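Pre-crRNA processing endonuclease (Streptococcus pyogenes serotype M1, PDB 3VZH) probably cleaves precursor CRISPR RNA as a Cas5d endoribonuclease, helping to produce the guide RNAs of a bacterial immune system. Local coordinates at residues A[61-66]-A[154-159]. Sequence-based numbering, arbitrary orientation.
Sequences EVKVIN and EEYETT
Y156 extends from helix 153-158 toward strand 55-64, with the side chain of K63 over one face of its ring. CD of K63 sits 3.9 Å from the centroid of the Y156 ring, offset toward the rim, a CH-pi contact. The K63 chain is extended at chi2 and bends at chi3 (65°), which lifts its amine away from the ring face toward the helix backbone. There NZ of K63 donates to O of Y156 at 2.9 Å, in the carbonyl plane. K63 thus packs on one face of the ring and binds the main-chain carbonyl of the same tyrosine. At the ring edge, OH of Y156 donates to OE1 of E61 at 2.6 Å, on the anti lone pair. The carboxylate and ring are nearly coplanar, 9° apart. OG1 of T202 is hydrogen-bonded to OE2 of E61, so both carboxylate oxygens have partners. Beyond the helix end, CG2 of T159 meets CD1 of I65 at 3.8 Å. OG1 of T159 donates a hydrogen bond back to O of E155 at 2.6 Å. Y10 and L98 also touch Y156. The contact packs a short helix against one face of an antiparallel sheet, at a strand running between 95-105 and 200-213, in the RRM-like, RAMP-type fold of Cas5 proteins.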
loop_
_atom_site.group_PDB
_atom_site.type_symbol
_atom_site.label_atom_id
_atom_site.label_comp_id
_atom_site.label_asym_id
_atom_site.label_seq_id
_atom_site.Cartn_x
_atom_site.Cartn_y
_atom_site.Cartn_z
ATOM N N GLU A 61 2.108 5.968 4.410
ATOM C CA GLU A 61 2.535 5.318 5.652
ATOM C C GLU A 61 1.807 3.992 5.820
ATOM O O GLU A 61 0.607 3.872 5.399
ATOM C CB GLU A 61 2.316 6.211 6.847
ATOM C CG GLU A 61 3.174 5.789 8.027
ATOM C CD GLU A 61 3.096 6.827 9.129
ATOM O OE1 GLU A 61 2.102 6.869 9.834
ATOM O OE2 GLU A 61 4.055 7.606 9.276
ATOM N N VAL A 62 2.492 2.982 6.351
ATOM C CA VAL A 62 1.787 1.733 6.792
ATOM C C VAL A 62 2.225 1.301 8.164
ATOM O O VAL A 62 3.392 1.544 8.542
ATOM C CB VAL A 62 1.994 0.574 5.776
ATOM C CG1 VAL A 62 3.507 0.167 5.589
ATOM C CG2 VAL A 62 1.162 -0.677 6.189
ATOM N N LYS A 63 1.285 0.760 8.961
ATOM C CA LYS A 63 1.605 0.225 10.270
ATOM C C LYS A 63 1.421 -1.281 10.210
ATOM O O LYS A 63 0.322 -1.787 9.823
ATOM C CB LYS A 63 0.798 0.820 11.459
ATOM C CG LYS A 63 0.875 2.348 11.497
ATOM C CD LYS A 63 0.062 2.950 12.633
ATOM C CE LYS A 63 0.561 2.596 13.939
ATOM N NZ LYS A 63 0.131 3.729 14.851
ATOM N N VAL A 64 2.507 -2.000 10.492
ATOM C CA VAL A 64 2.495 -3.483 10.581
ATOM C C VAL A 64 2.092 -3.861 11.998
ATOM O O VAL A 64 2.869 -3.688 12.958
ATOM C CB VAL A 64 3.940 -3.998 10.191
ATOM C CG1 VAL A 64 4.005 -5.523 10.284
ATOM C CG2 VAL A 64 4.325 -3.507 8.800
ATOM N N ILE A 65 0.840 -4.327 12.166
ATOM C CA ILE A 65 0.286 -4.502 13.514
ATOM C C ILE A 65 0.671 -5.811 14.099
ATOM O O ILE A 65 0.846 -5.893 15.320
ATOM C CB ILE A 65 -1.254 -4.361 13.462
ATOM C CG1 ILE A 65 -1.578 -2.913 12.973
ATOM C CG2 ILE A 65 -1.809 -4.536 14.889
ATOM C CD1 ILE A 65 -0.945 -1.770 13.800
ATOM N N ASN A 66 0.804 -6.847 13.255
ATOM C CA ASN A 66 0.969 -8.228 13.790
ATOM C C ASN A 66 2.413 -8.714 13.713
ATOM O O ASN A 66 3.105 -8.424 12.693
ATOM C CB ASN A 66 0.094 -9.275 13.051
ATOM C CG ASN A 66 -1.368 -9.203 13.454
ATOM O OD1 ASN A 66 -1.733 -8.370 14.295
ATOM N ND2 ASN A 66 -2.239 -10.058 12.819
ATOM N N GLU A 154 -8.079 8.581 14.461
ATOM C CA GLU A 154 -7.813 8.210 15.850
ATOM C C GLU A 154 -7.387 6.753 16.033
ATOM O O GLU A 154 -6.419 6.448 16.741
ATOM C CB GLU A 154 -8.970 8.523 16.836
ATOM C CG GLU A 154 -8.545 8.368 18.269
ATOM C CD GLU A 154 -9.525 8.935 19.280
ATOM O OE1 GLU A 154 -10.476 9.648 18.882
ATOM O OE2 GLU A 154 -9.329 8.669 20.490
ATOM N N GLU A 155 -8.099 5.849 15.395
ATOM C CA GLU A 155 -7.749 4.441 15.513
ATOM C C GLU A 155 -6.374 4.156 14.911
ATOM O O GLU A 155 -5.587 3.316 15.480
ATOM C CB GLU A 155 -8.822 3.533 14.909
ATOM C CG GLU A 155 -8.472 2.036 15.009
ATOM C CD GLU A 155 -9.658 1.074 14.832
ATOM O OE1 GLU A 155 -9.454 -0.181 14.739
ATOM O OE2 GLU A 155 -10.805 1.555 14.737
ATOM N N TYR A 156 -6.132 4.707 13.713
ATOM C CA TYR A 156 -4.807 4.655 13.110
ATOM C C TYR A 156 -3.626 5.009 14.058
ATOM O O TYR A 156 -2.680 4.227 14.257
ATOM C CB TYR A 156 -4.742 5.533 11.859
ATOM C CG TYR A 156 -3.392 5.356 11.129
ATOM C CD1 TYR A 156 -3.178 4.317 10.235
ATOM C CD2 TYR A 156 -2.359 6.292 11.348
ATOM C CE1 TYR A 156 -1.955 4.171 9.577
ATOM C CE2 TYR A 156 -1.106 6.158 10.753
ATOM C CZ TYR A 156 -0.926 5.128 9.813
ATOM O OH TYR A 156 0.303 5.038 9.234
ATOM N N GLU A 157 -3.732 6.182 14.675
ATOM C CA GLU A 157 -2.689 6.718 15.513
ATOM C C GLU A 157 -2.587 5.957 16.837
ATOM O O GLU A 157 -1.492 5.813 17.373
ATOM C CB GLU A 157 -2.957 8.240 15.773
ATOM C CG GLU A 157 -2.759 8.990 14.452
ATOM C CD GLU A 157 -2.936 10.487 14.546
ATOM O OE1 GLU A 157 -3.328 10.967 15.645
ATOM O OE2 GLU A 157 -2.679 11.162 13.518
ATOM N N THR A 158 -3.690 5.448 17.366
ATOM C CA THR A 158 -3.594 4.853 18.671
ATOM C C THR A 158 -3.455 3.343 18.684
ATOM O O THR A 158 -3.188 2.770 19.735
ATOM C CB THR A 158 -4.725 5.341 19.584
ATOM O OG1 THR A 158 -5.951 4.800 19.095
ATOM C CG2 THR A 158 -4.761 6.816 19.515
ATOM N N THR A 159 -3.530 2.675 17.517
ATOM C CA THR A 159 -3.486 1.218 17.577
ATOM C C THR A 159 -2.037 0.804 17.784
ATOM O O THR A 159 -1.172 1.288 17.035
ATOM C CB THR A 159 -3.971 0.585 16.255
ATOM O OG1 THR A 159 -5.393 0.834 16.102
ATOM C CG2 THR A 159 -3.793 -0.929 16.244
#